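Local coordinates for protein alanine racemase, biosynthetic (Pseudomonas aeruginosa PAO1, PDB 6A2F) that belongs to the alanine racemase family of pyridoxal-phosphate proteins, joining a TIM-barrel domain to a beta-rich C-terminal domain within a two-chain assembly, at residues A[4-9]-A[232-237]; A[284-289]-A[326-331]; A[137-142]-A[179-184]; A[153-158]-A[185-190]; A[244-249]-A[264-269]. All coordinates share one frame; numbering follows the deposited sequence.

Contact 1: A[4-9]-A[232-237]; sequences LVATVD and PAMSLG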
# COMPACT_ATOMS: atom_id res chain seq x y z
N LEU A 4 -11.28 2.24 12.13
CA LEU A 4 -10.86 2.59 10.78
C LEU A 4 -11.68 1.82 9.76
O LEU A 4 -11.66 0.59 9.72
CB LEU A 4 -9.37 2.34 10.56
CG LEU A 4 -8.85 2.73 9.18
CD1 LEU A 4 -8.83 4.24 8.99
CD2 LEU A 4 -7.46 2.16 8.98
N VAL A 5 -12.42 2.57 8.94
CA VAL A 5 -13.33 1.99 7.96
C VAL A 5 -13.27 2.77 6.64
O VAL A 5 -13.30 4.00 6.63
CB VAL A 5 -14.79 1.94 8.49
CG1 VAL A 5 -15.75 1.47 7.41
CG2 VAL A 5 -14.90 1.03 9.71
N ALA A 6 -13.18 2.03 5.54
CA ALA A 6 -13.31 2.60 4.21
C ALA A 6 -14.75 2.40 3.72
O ALA A 6 -15.15 1.29 3.36
CB ALA A 6 -12.31 1.97 3.25
N THR A 7 -15.53 3.48 3.73
CA THR A 7 -16.90 3.44 3.27
C THR A 7 -16.93 3.75 1.78
O THR A 7 -16.43 4.80 1.34
CB THR A 7 -17.79 4.43 4.06
OG1 THR A 7 -17.76 4.08 5.45
CG2 THR A 7 -19.23 4.41 3.58
N VAL A 8 -17.49 2.82 1.01
CA VAL A 8 -17.56 2.94 -0.44
C VAL A 8 -19.00 3.22 -0.88
O VAL A 8 -19.93 2.46 -0.56
CB VAL A 8 -17.01 1.68 -1.14
CG1 VAL A 8 -17.02 1.84 -2.65
CG2 VAL A 8 -15.59 1.37 -0.66
N ASP A 9 -19.17 4.32 -1.61
CA ASP A 9 -20.46 4.69 -2.18
C ASP A 9 -20.58 4.12 -3.60
O ASP A 9 -20.08 4.71 -4.56
CB ASP A 9 -20.64 6.21 -2.18
CG ASP A 9 -22.04 6.64 -2.60
OD1 ASP A 9 -22.82 5.80 -3.09
OD2 ASP A 9 -22.36 7.83 -2.43
N PRO A 232 -17.16 11.47 -5.12
CA PRO A 232 -16.14 10.60 -4.52
C PRO A 232 -16.72 9.27 -4.03
O PRO A 232 -17.75 9.26 -3.35
CB PRO A 232 -15.60 11.42 -3.34
CG PRO A 232 -16.66 12.44 -3.06
CD PRO A 232 -17.31 12.74 -4.38
N ALA A 233 -16.08 8.18 -4.40
CA ALA A 233 -16.57 6.85 -4.06
C ALA A 233 -16.13 6.39 -2.67
O ALA A 233 -16.93 5.81 -1.94
CB ALA A 233 -16.16 5.83 -5.12
N MET A 234 -14.87 6.66 -2.32
CA MET A 234 -14.30 6.16 -1.07
C MET A 234 -14.21 7.22 0.01
O MET A 234 -13.74 8.34 -0.22
CB MET A 234 -12.92 5.53 -1.30
CG MET A 234 -12.44 4.70 -0.11
SD MET A 234 -10.67 4.36 -0.06
CE MET A 234 -10.51 3.16 -1.38
N SER A 235 -14.66 6.86 1.21
CA SER A 235 -14.50 7.68 2.39
C SER A 235 -13.70 6.89 3.42
O SER A 235 -14.19 5.89 3.95
CB SER A 235 -15.86 8.10 2.94
OG SER A 235 -15.76 9.32 3.64
N LEU A 236 -12.47 7.32 3.68
CA LEU A 236 -11.64 6.68 4.69
C LEU A 236 -11.77 7.43 6.01
O LEU A 236 -11.30 8.56 6.14
CB LEU A 236 -10.18 6.59 4.23
CG LEU A 236 -9.19 5.80 5.11
CD1 LEU A 236 -9.58 4.33 5.18
CD2 LEU A 236 -7.76 5.96 4.62
N GLY A 237 -12.45 6.81 6.97
CA GLY A 237 -12.72 7.43 8.26
C GLY A 237 -12.02 6.73 9.41
O GLY A 237 -12.00 5.50 9.48
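Val5 and Thr7 face Gly237 and Ser235 as the hydrogen-bonded pairs of an antiparallel ladder, through which the N-terminal strand 4-8 joins the sheet of the C-terminal domain. The strand axes run 165° apart and approach to 4.5 Å.

The backbone supplies the polar part. Val5 N reaches Gly237 O at 3.0 Å, and Gly237 N returns a bond to Val5 O. Thr7 and Ser235 exchange a second couple, with Ser235 N 2.7 Å from Thr7 O. Between these bonds, CA-H...O contacts such as Ala6 CA to Ser235 O close the seam.

Apolar packing occupies the face that carries Ala6, Val8, Met234 and Leu236. Leu4 CG stands anti to the backbone N (chi1 -178°), from where CD1 reaches Leu236 CD1 at 3.9 Å. Ala6 is small enough to fit among longer chains: its CB lies 4.1 Å from Leu236 CD1 and 4.3 Å from Met234 CG. Trp324 covers Met234 and Leu236 from the loop beyond. The other face, with Val5, Thr7 and Ser235, is partly exposed, and short hydroxyl residues suit it; Thr7 and Ser235 meet there through their CB atoms.

Strand 354-356 pairs with the far edge of 4-8, making the latter an inner strand. Asp9 is the N-cap of helix 10-22, with OD1 hydrogen-bonded to Ser11 OG, while across the ladder Asp9 N donates to Ala233 O at 2.7 Å with an N-H...O angle of 173°.

Contact 2: A[284-289]-A[326-331]; sequences GTPVLV and AGLSVD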
# COMPACT_ATOMS: atom_id res chain seq x y z
N GLY A 284 1.41 19.71 7.34
CA GLY A 284 0.50 20.52 6.55
C GLY A 284 -0.43 19.74 5.63
O GLY A 284 -1.28 20.33 4.95
N THR A 285 -0.26 18.42 5.59
CA THR A 285 -1.19 17.54 4.89
C THR A 285 -2.55 17.66 5.57
O THR A 285 -2.65 17.51 6.79
CB THR A 285 -0.69 16.07 4.90
OG1 THR A 285 0.57 15.99 4.23
CG2 THR A 285 -1.68 15.16 4.20
N PRO A 286 -3.60 17.95 4.79
CA PRO A 286 -4.92 18.23 5.37
C PRO A 286 -5.64 16.99 5.91
O PRO A 286 -5.45 15.87 5.41
CB PRO A 286 -5.70 18.81 4.19
CG PRO A 286 -5.06 18.20 2.98
CD PRO A 286 -3.60 18.10 3.32
N VAL A 287 -6.45 17.22 6.94
CA VAL A 287 -7.31 16.20 7.51
C VAL A 287 -8.59 16.86 8.07
O VAL A 287 -8.60 18.07 8.32
CB VAL A 287 -6.57 15.38 8.60
CG1 VAL A 287 -6.79 15.97 9.99
CG2 VAL A 287 -6.99 13.93 8.55
N LEU A 288 -9.65 16.09 8.23
CA LEU A 288 -10.86 16.59 8.89
C LEU A 288 -11.05 15.97 10.26
O LEU A 288 -11.00 14.75 10.41
CB LEU A 288 -12.11 16.37 8.03
CG LEU A 288 -12.27 17.07 6.68
CD1 LEU A 288 -13.72 16.98 6.22
CD2 LEU A 288 -11.82 18.53 6.72
N VAL A 289 -11.25 16.81 11.27
CA VAL A 289 -11.58 16.36 12.62
C VAL A 289 -12.94 16.95 12.99
O VAL A 289 -13.09 18.16 13.11
CB VAL A 289 -10.50 16.77 13.65
CG1 VAL A 289 -10.84 16.23 15.04
CG2 VAL A 289 -9.12 16.29 13.22
N ALA A 326 -15.98 12.63 0.98
CA ALA A 326 -16.87 13.67 0.46
C ALA A 326 -16.53 15.06 1.02
O ALA A 326 -16.85 16.08 0.39
CB ALA A 326 -18.33 13.32 0.72
N GLY A 327 -15.90 15.10 2.18
CA GLY A 327 -15.52 16.37 2.82
C GLY A 327 -14.15 16.87 2.38
O GLY A 327 -13.95 18.08 2.24
N LEU A 328 -13.22 15.95 2.17
CA LEU A 328 -11.84 16.28 1.82
C LEU A 328 -11.39 15.37 0.69
O LEU A 328 -11.41 14.14 0.82
CB LEU A 328 -10.93 16.13 3.04
CG LEU A 328 -9.40 16.22 2.86
CD1 LEU A 328 -8.95 17.57 2.31
CD2 LEU A 328 -8.71 15.92 4.18
N SER A 329 -10.98 15.98 -0.42
CA SER A 329 -10.69 15.24 -1.65
C SER A 329 -9.41 14.43 -1.55
O SER A 329 -8.36 14.94 -1.14
CB SER A 329 -10.62 16.18 -2.85
OG SER A 329 -10.44 15.45 -4.05
N VAL A 330 -9.51 13.16 -1.94
CA VAL A 330 -8.35 12.27 -2.00
C VAL A 330 -7.26 12.91 -2.87
O VAL A 330 -6.06 12.73 -2.62
CB VAL A 330 -8.75 10.84 -2.48
CG1 VAL A 330 -9.33 10.85 -3.89
CG2 VAL A 330 -7.58 9.87 -2.38
N ASP A 331 -7.70 13.70 -3.84
CA ASP A 331 -6.80 14.42 -4.75
C ASP A 331 -6.00 15.50 -4.03
O ASP A 331 -4.81 15.64 -4.28
CB ASP A 331 -7.58 14.99 -5.94
CG ASP A 331 -8.25 13.90 -6.75
OD1 ASP A 331 -7.60 12.86 -7.00
OD2 ASP A 331 -9.43 14.07 -7.13
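Leu328 lies against Pro286, Val287 and Leu288, covering one side of strand 286-289 in the C-terminal domain just before helix 330-336 begins. The side-chain packing is apolar, and Leu328 supplies the largest share of its surface.

The tight part is built from the two branches of that leucine. With CG anti to the backbone N (chi1 171°), CD1 meets Pro286 CB at 4.0 Å and comes equally near Pro286 CG, the two side chains lying about at right angles. CD2 presses on the strand backbone itself, 3.5 Å from Pro286 O and 3.6 Å from Val287 CA. Lower on the same side chain, Leu328 CB packs 4.0 Å from Leu288 CG. Proline suits its place, since it offers a compact apolar ring and no N-H that would need a partner.

Toward solvent the contact thins out. Gly327 is exposed, and because it has no side chain, Leu288 CD1 can rest on its backbone, 3.9 Å from Gly327 C. Ser329 turns to another task: as N-cap of helix 330-336, its OG accepts from Asp331 N at 3.3 Å.

Glu322, on strand 320-322, accepts the N-H groups of both Gly327 and Leu328 on OE1, linking segment 326-331 to the sheet. Strand 286-289 runs between strands 292-296 and 320-322, while Glu332 and Ala336 of the helix pack on Pro286 and Val333 packs on Leu328.

Contact 3: A[137-142]-A[179-184]; sequences ALRAWH and LGLLDL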
# COMPACT_ATOMS: atom_id res chain seq x y z
N ALA A 137 5.16 -2.83 -37.31
CA ALA A 137 4.91 -4.15 -36.74
C ALA A 137 3.42 -4.42 -36.58
O ALA A 137 2.96 -5.55 -36.81
CB ALA A 137 5.64 -4.30 -35.40
N LEU A 138 2.65 -3.40 -36.20
CA LEU A 138 1.21 -3.55 -36.04
C LEU A 138 0.53 -3.85 -37.37
O LEU A 138 -0.37 -4.70 -37.43
CB LEU A 138 0.58 -2.33 -35.36
CG LEU A 138 -0.77 -2.61 -34.69
CD1 LEU A 138 -0.89 -1.84 -33.39
CD2 LEU A 138 -1.96 -2.33 -35.60
N ARG A 139 0.96 -3.18 -38.43
CA ARG A 139 0.43 -3.45 -39.78
C ARG A 139 0.73 -4.91 -40.16
O ARG A 139 -0.15 -5.61 -40.65
CB ARG A 139 1.00 -2.48 -40.81
CG ARG A 139 0.89 -1.01 -40.40
CD ARG A 139 1.28 -0.04 -41.49
NE ARG A 139 0.11 0.38 -42.26
CZ ARG A 139 -0.53 1.52 -42.08
NH1 ARG A 139 -0.13 2.41 -41.18
NH2 ARG A 139 -1.59 1.79 -42.82
N ALA A 140 1.96 -5.35 -39.88
CA ALA A 140 2.37 -6.73 -40.14
C ALA A 140 1.49 -7.73 -39.40
O ALA A 140 1.02 -8.72 -39.99
CB ALA A 140 3.83 -6.93 -39.77
N TRP A 141 1.24 -7.48 -38.11
CA TRP A 141 0.39 -8.34 -37.30
C TRP A 141 -1.07 -8.29 -37.72
O TRP A 141 -1.78 -9.30 -37.63
CB TRP A 141 0.57 -8.06 -35.81
CG TRP A 141 1.78 -8.74 -35.27
CD1 TRP A 141 3.03 -8.21 -35.15
CD2 TRP A 141 1.87 -10.09 -34.82
NE1 TRP A 141 3.90 -9.14 -34.64
CE2 TRP A 141 3.21 -10.31 -34.43
CE3 TRP A 141 0.95 -11.14 -34.71
CZ2 TRP A 141 3.66 -11.54 -33.93
CZ3 TRP A 141 1.39 -12.36 -34.21
CH2 TRP A 141 2.74 -12.55 -33.83
N HIS A 142 -1.52 -7.13 -38.20
CA HIS A 142 -2.87 -7.01 -38.75
C HIS A 142 -3.03 -7.95 -39.96
O HIS A 142 -4.01 -8.69 -40.04
CB HIS A 142 -3.21 -5.57 -39.14
CG HIS A 142 -4.61 -5.41 -39.65
ND1 HIS A 142 -4.95 -5.61 -40.97
CD2 HIS A 142 -5.76 -5.08 -39.02
CE1 HIS A 142 -6.24 -5.41 -41.13
NE2 HIS A 142 -6.76 -5.09 -39.96
N LEU A 179 -4.38 7.57 -35.50
CA LEU A 179 -5.19 7.87 -36.70
C LEU A 179 -4.53 7.38 -37.99
O LEU A 179 -5.23 7.06 -38.96
CB LEU A 179 -5.48 9.37 -36.79
CG LEU A 179 -6.44 10.00 -35.77
CD1 LEU A 179 -6.28 11.51 -35.78
CD2 LEU A 179 -7.89 9.61 -36.02
N GLY A 180 -3.20 7.34 -38.01
CA GLY A 180 -2.46 6.87 -39.18
C GLY A 180 -2.61 5.39 -39.46
O GLY A 180 -2.05 4.88 -40.44
N LEU A 181 -3.36 4.69 -38.62
CA LEU A 181 -3.61 3.26 -38.82
C LEU A 181 -5.06 2.96 -39.20
O LEU A 181 -5.40 1.81 -39.48
CB LEU A 181 -3.23 2.46 -37.57
CG LEU A 181 -1.75 2.37 -37.17
CD1 LEU A 181 -1.65 1.76 -35.78
CD2 LEU A 181 -0.93 1.57 -38.17
N LEU A 182 -5.90 3.99 -39.24
CA LEU A 182 -7.34 3.80 -39.43
C LEU A 182 -7.75 3.54 -40.89
O LEU A 182 -8.95 3.48 -41.21
CB LEU A 182 -8.13 4.95 -38.79
CG LEU A 182 -7.97 5.16 -37.27
CD1 LEU A 182 -9.08 6.05 -36.72
CD2 LEU A 182 -7.91 3.85 -36.49
N ASP A 183 -6.76 3.36 -41.76
CA ASP A 183 -6.99 2.82 -43.10
C ASP A 183 -7.18 1.30 -43.03
O ASP A 183 -7.76 0.70 -43.95
CB ASP A 183 -5.83 3.16 -44.03
CG ASP A 183 -4.49 2.70 -43.47
OD1 ASP A 183 -3.96 3.36 -42.55
OD2 ASP A 183 -3.96 1.68 -43.96
N LEU A 184 -6.70 0.68 -41.95
CA LEU A 184 -6.83 -0.76 -41.72
C LEU A 184 -8.20 -1.13 -41.17
O LEU A 184 -8.81 -0.35 -40.42
CB LEU A 184 -5.75 -1.26 -40.76
CG LEU A 184 -4.27 -1.08 -41.11
CD1 LEU A 184 -3.41 -1.36 -39.89
CD2 LEU A 184 -3.87 -1.97 -42.28
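In the TIM-barrel domain, Arg139, Leu138 and His142 of the outer helix 135-145 meet Gly180, Leu181, Asp183 and Leu184 in the loop that leads from helix 169-179 to strand 189-190. The loop winds through two overlapping type I turns, Leu179 to Leu182 and Leu181 to Leu184, which bring a carbonyl and a carboxylate to the same guanidinium.

Arg139 bridges the gap with a long side chain that bends at chi3 (94°). NH1 donates to Gly180 O at 3.2 Å, in a nearly straight bond. NH2 forms a salt bridge with Asp183 OD2 at 2.6 Å, and its bond to OD1 of the same residue is weak. The carboxylate and guanidinium planes are nearly coplanar, 10° apart, and Gly180 O and Asp183 OD2 both sit at the edge of the guanidinium. Arginine suits this partly exposed position because its aliphatic stem also packs: CG is 3.9 Å from Leu181 CD2.

Deeper in, contacts become apolar. Leu138 CD2 meets Leu181 CD1 at 4.1 Å, and both leucines continue into the barrel wall by touching Leu156 of strand 151-157.

His142 serves two purposes. Its NE2 hydrogen-bonds to Asp185 O, which probably helps fix the ring's rotation, and Phe186 approaches the ring edge-to-face. The flat imidazole also presents a face to the loop: Leu184 lays its side chain across it in a CH-pi contact, with CB 4.1 Å from the ring centroid and nearly on the ring normal.

Contact 4: A[153-158]-A[185-190]; sequences ELNLIS and DFDQRS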
# COMPACT_ATOMS: atom_id res chain seq x y z
N GLU A 153 -12.78 -10.69 -33.35
CA GLU A 153 -12.78 -9.27 -33.61
C GLU A 153 -11.34 -8.84 -33.64
O GLU A 153 -10.57 -9.23 -32.78
CB GLU A 153 -13.44 -8.51 -32.47
CG GLU A 153 -14.86 -8.04 -32.68
CD GLU A 153 -15.36 -7.22 -31.50
OE1 GLU A 153 -14.57 -6.92 -30.61
OE2 GLU A 153 -16.55 -6.88 -31.46
N LEU A 154 -10.96 -8.10 -34.66
CA LEU A 154 -9.61 -7.55 -34.65
C LEU A 154 -9.72 -6.05 -34.40
O LEU A 154 -10.40 -5.33 -35.14
CB LEU A 154 -8.84 -7.87 -35.94
CG LEU A 154 -7.33 -7.59 -35.91
CD1 LEU A 154 -6.64 -8.31 -34.75
CD2 LEU A 154 -6.67 -7.95 -37.23
N ASN A 155 -9.06 -5.59 -33.34
CA ASN A 155 -9.27 -4.25 -32.80
C ASN A 155 -7.97 -3.48 -32.62
O ASN A 155 -6.88 -4.06 -32.70
CB ASN A 155 -10.03 -4.32 -31.47
CG ASN A 155 -11.38 -5.01 -31.60
OD1 ASN A 155 -11.99 -5.01 -32.67
ND2 ASN A 155 -11.85 -5.59 -30.51
N LEU A 156 -8.09 -2.17 -32.39
CA LEU A 156 -6.92 -1.32 -32.14
C LEU A 156 -7.03 -0.62 -30.79
O LEU A 156 -8.07 -0.05 -30.45
CB LEU A 156 -6.72 -0.31 -33.27
CG LEU A 156 -5.53 0.66 -33.16
CD1 LEU A 156 -4.21 -0.06 -33.34
CD2 LEU A 156 -5.66 1.81 -34.15
N ILE A 157 -5.93 -0.65 -30.03
CA ILE A 157 -5.86 0.01 -28.73
C ILE A 157 -4.51 0.73 -28.53
O ILE A 157 -3.45 0.22 -28.93
CB ILE A 157 -6.18 -0.96 -27.55
CG1 ILE A 157 -6.37 -0.19 -26.23
CG2 ILE A 157 -5.13 -2.06 -27.42
CD1 ILE A 157 -6.83 -1.04 -25.06
N SER A 158 -4.57 1.92 -27.95
CA SER A 158 -3.38 2.65 -27.52
C SER A 158 -3.74 3.49 -26.30
O SER A 158 -4.91 3.63 -25.95
CB SER A 158 -2.83 3.53 -28.65
OG SER A 158 -1.45 3.78 -28.46
N ASP A 185 -8.66 -2.32 -41.52
CA ASP A 185 -9.96 -2.83 -41.08
C ASP A 185 -9.93 -3.26 -39.61
O ASP A 185 -9.38 -4.30 -39.26
CB ASP A 185 -10.41 -3.99 -41.98
CG ASP A 185 -11.87 -4.39 -41.75
OD1 ASP A 185 -12.47 -4.05 -40.70
OD2 ASP A 185 -12.42 -5.07 -42.64
N PHE A 186 -10.54 -2.43 -38.76
CA PHE A 186 -10.67 -2.70 -37.34
C PHE A 186 -12.14 -2.73 -36.94
O PHE A 186 -12.93 -1.89 -37.38
CB PHE A 186 -9.96 -1.62 -36.52
CG PHE A 186 -8.46 -1.77 -36.47
CD1 PHE A 186 -7.87 -2.89 -35.90
CD2 PHE A 186 -7.64 -0.76 -36.97
CE1 PHE A 186 -6.49 -3.02 -35.84
CE2 PHE A 186 -6.26 -0.88 -36.92
CZ PHE A 186 -5.68 -2.01 -36.34
N ASP A 187 -12.51 -3.70 -36.11
CA ASP A 187 -13.88 -3.80 -35.61
C ASP A 187 -14.15 -2.77 -34.52
O ASP A 187 -15.23 -2.19 -34.47
CB ASP A 187 -14.15 -5.21 -35.09
CG ASP A 187 -14.09 -6.25 -36.18
OD1 ASP A 187 -15.00 -6.26 -37.04
OD2 ASP A 187 -13.14 -7.06 -36.19
N GLN A 188 -13.16 -2.54 -33.66
CA GLN A 188 -13.27 -1.59 -32.56
C GLN A 188 -11.96 -0.82 -32.38
O GLN A 188 -10.87 -1.37 -32.57
CB GLN A 188 -13.63 -2.28 -31.24
CG GLN A 188 -14.74 -3.33 -31.29
CD GLN A 188 -16.14 -2.75 -31.38
OE1 GLN A 188 -17.10 -3.49 -31.53
NE2 GLN A 188 -16.27 -1.43 -31.28
N ARG A 189 -12.09 0.44 -31.99
CA ARG A 189 -10.94 1.28 -31.72
C ARG A 189 -11.10 1.87 -30.33
O ARG A 189 -12.19 2.33 -29.98
CB ARG A 189 -10.80 2.41 -32.75
CG ARG A 189 -10.99 1.98 -34.19
CD ARG A 189 -11.10 3.19 -35.10
NE ARG A 189 -12.32 3.16 -35.90
CZ ARG A 189 -13.37 3.96 -35.73
NH1 ARG A 189 -13.37 4.89 -34.77
NH2 ARG A 189 -14.43 3.84 -36.52
N SER A 190 -10.03 1.83 -29.54
CA SER A 190 -10.07 2.36 -28.18
C SER A 190 -8.78 3.11 -27.87
O SER A 190 -7.69 2.58 -28.06
CB SER A 190 -10.28 1.23 -27.17
OG SER A 190 -10.41 1.75 -25.87
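Leu156 and Ile157 pair with Arg189 and Ser190 as parallel neighbours in the TIM-barrel wall, closing the beta-alpha-beta unit of strand 151-157, helix 169-179 and strand 189-190.

Backbone bonds set the register. Leu156 N donates to Gln188 O at 2.9 Å and its carbonyl O receives Ser190 N; Ser158 N then reaches Ser190 O at 3.2 Å. Earlier, where the second segment is still loop, Asp187 N donates to Leu154 O at 2.8 Å.

Side-chain polar groups extend this pattern. Asp187 points at the strand, and OD2, through its anti lone pair, accepts from Leu154 N at 2.9 Å; the same oxygen forms a salt bridge to Arg146, so an acid suits the spot. Asn155 ND2 donates to Glu153 OE1 in an almost perfectly straight bond (177°), and that carboxylate has a salt bridge to Arg75, an arrangement that probably steadies its charge.

The apolar part centres on Phe186. Its CG lies anti to the carbonyl carbon (chi1 -78°), which brings one ring face onto Leu156, with Leu154 O at the ring edge; Leu156 CB stands 3.5 Å from the ring centroid, almost on the normal, in a CH-pi contact.

Strand 118-123 flanks 151-157 on its other edge. From helix 135-145 Leu138 packs on Phe186 and Leu145 on Leu154, while Phe178 of helix 169-179 packs on Leu156 and Arg189.

Contact 5: A[244-249]-A[264-269]; sequences REVAVG and ARIGTV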
# COMPACT_ATOMS: atom_id res chain seq x y z
N ARG A 244 -3.14 15.08 23.56
CA ARG A 244 -2.04 15.49 24.44
C ARG A 244 -1.77 16.99 24.41
O ARG A 244 -2.04 17.67 23.41
CB ARG A 244 -0.74 14.79 24.04
CG ARG A 244 -0.58 13.37 24.55
CD ARG A 244 0.89 13.03 24.74
NE ARG A 244 1.31 13.09 26.15
CZ ARG A 244 1.96 14.11 26.72
NH1 ARG A 244 2.28 15.19 26.02
NH2 ARG A 244 2.28 14.04 28.01
N GLU A 245 -1.23 17.49 25.51
CA GLU A 245 -0.66 18.82 25.59
C GLU A 245 0.83 18.70 25.32
O GLU A 245 1.51 17.88 25.93
CB GLU A 245 -0.90 19.43 26.97
CG GLU A 245 -2.36 19.64 27.34
CD GLU A 245 -3.03 20.74 26.54
OE1 GLU A 245 -4.27 20.70 26.39
OE2 GLU A 245 -2.31 21.65 26.05
N VAL A 246 1.34 19.52 24.40
CA VAL A 246 2.77 19.52 24.07
C VAL A 246 3.31 20.94 24.22
O VAL A 246 2.83 21.87 23.56
CB VAL A 246 3.03 19.00 22.64
CG1 VAL A 246 4.52 18.93 22.35
CG2 VAL A 246 2.40 17.63 22.43
N ALA A 247 4.29 21.10 25.10
CA ALA A 247 4.90 22.41 25.39
C ALA A 247 5.81 22.88 24.25
O ALA A 247 6.24 22.09 23.42
CB ALA A 247 5.67 22.35 26.70
N VAL A 248 6.08 24.19 24.22
CA VAL A 248 6.99 24.78 23.24
C VAL A 248 8.37 24.11 23.31
O VAL A 248 8.88 23.84 24.40
CB VAL A 248 7.07 26.33 23.40
CG1 VAL A 248 7.62 26.73 24.76
CG2 VAL A 248 7.87 26.97 22.28
N GLY A 249 8.94 23.81 22.14
CA GLY A 249 10.25 23.18 22.05
C GLY A 249 10.24 21.66 22.16
O GLY A 249 11.27 21.01 21.94
N ALA A 264 0.95 23.47 22.37
CA ALA A 264 0.23 22.72 21.35
C ALA A 264 -0.69 21.64 21.90
O ALA A 264 -0.44 21.06 22.96
CB ALA A 264 1.21 22.13 20.34
N ARG A 265 -1.75 21.39 21.15
CA ARG A 265 -2.72 20.34 21.43
C ARG A 265 -2.57 19.32 20.30
O ARG A 265 -2.74 19.66 19.13
CB ARG A 265 -4.12 20.96 21.45
CG ARG A 265 -5.16 20.19 22.22
CD ARG A 265 -6.45 21.00 22.34
NE ARG A 265 -7.54 20.21 22.89
CZ ARG A 265 -7.72 19.96 24.19
NH1 ARG A 265 -8.75 19.22 24.59
NH2 ARG A 265 -6.87 20.45 25.10
N ILE A 266 -2.22 18.08 20.64
CA ILE A 266 -1.88 17.08 19.63
C ILE A 266 -2.67 15.78 19.77
O ILE A 266 -2.65 15.15 20.83
CB ILE A 266 -0.35 16.81 19.60
CG1 ILE A 266 0.36 18.06 19.04
CG2 ILE A 266 -0.02 15.54 18.82
CD1 ILE A 266 1.55 17.78 18.15
N GLY A 267 -3.35 15.39 18.69
CA GLY A 267 -4.21 14.21 18.69
C GLY A 267 -3.67 13.08 17.83
O GLY A 267 -3.13 13.32 16.75
N THR A 268 -3.82 11.85 18.31
CA THR A 268 -3.38 10.67 17.57
C THR A 268 -4.56 9.97 16.90
O THR A 268 -5.63 9.81 17.50
CB THR A 268 -2.61 9.69 18.50
OG1 THR A 268 -1.56 10.40 19.16
CG2 THR A 268 -2.01 8.52 17.71
N VAL A 269 -4.37 9.57 15.64
CA VAL A 269 -5.43 9.00 14.81
C VAL A 269 -5.15 7.53 14.48
O VAL A 269 -4.00 7.13 14.28
CB VAL A 269 -5.61 9.83 13.52
CG1 VAL A 269 -6.63 9.19 12.59
CG2 VAL A 269 -6.01 11.25 13.85
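Two bends in the side chain of Glu245 carry its carboxylate to Arg265: CG lies anti to the carbonyl carbon (chi1 -63°), and the chain bends again at chi2 (-70°). Arg265 answers with CG opposite its own backbone N (chi1 -157°) and a chain extended as far as NE. The salt bridge joins Glu245 OE1 to Arg265 NH2 at 2.9 Å. OE1 comes to the edge of the guanidinium, near its plane, yet the carboxylate and guanidinium planes are well twisted from each other, and OE1 alone makes the salt bridge. Such a charged pair suits the solvent-facing side, where Glu245 is exposed.

On the opposite face Val246, Ala264 and Ile266 pack together. Val246 CG2 touches Ile266 CG1 at 4.0 Å, and the small Ala264 lets its CB approach Val246 CB at 4.3 Å. Branched residues and alanine fit well in this buried layer.

Both faces belong to an antiparallel ladder between the end of strand 234-246 and strand 264-269 in the beta domain. Arg244 with Ile266, and Val246 with Ala264, are the hydrogen-bonded pairs: Ile266 N donates to Arg244 O at 2.8 Å, and Ala264 N to Val246 O at 2.7 Å. Glu245 with Arg265 is the non-hydrogen-bonded pair between them.

The Val246 face meets the second subunit, whose His129 packs on Arg244, Val246 and Ile266. The end of the Arg244 side chain, bent at chi3, leads away from the ladder, its NE forming a salt bridge with Asp125 OD2 of that subunit, while its CB stays 3.8 Å from Ile266 O.

In the fold
From the N terminus, segment 4-9 begins the longest loop, which contact 1 closes only at 232-237, after the whole TIM-barrel region has been traversed. Contacts 3 and 4 fall within that span. Their segments alternate along the chain (137-142, 153-158, 179-184, 185-190), so the two loops cross; they touch in space and tie outer helix and loop to barrel strands, with centres about 44 and 37 Å from that of contact 1. Beyond 237 the chain stays in the C-terminal domain, where contact 5 closes a short loop and contact 2 follows in series. Contacts 1 and 5 share strand 234-246, and contact 2 reaches the same sheet and touches contact 1.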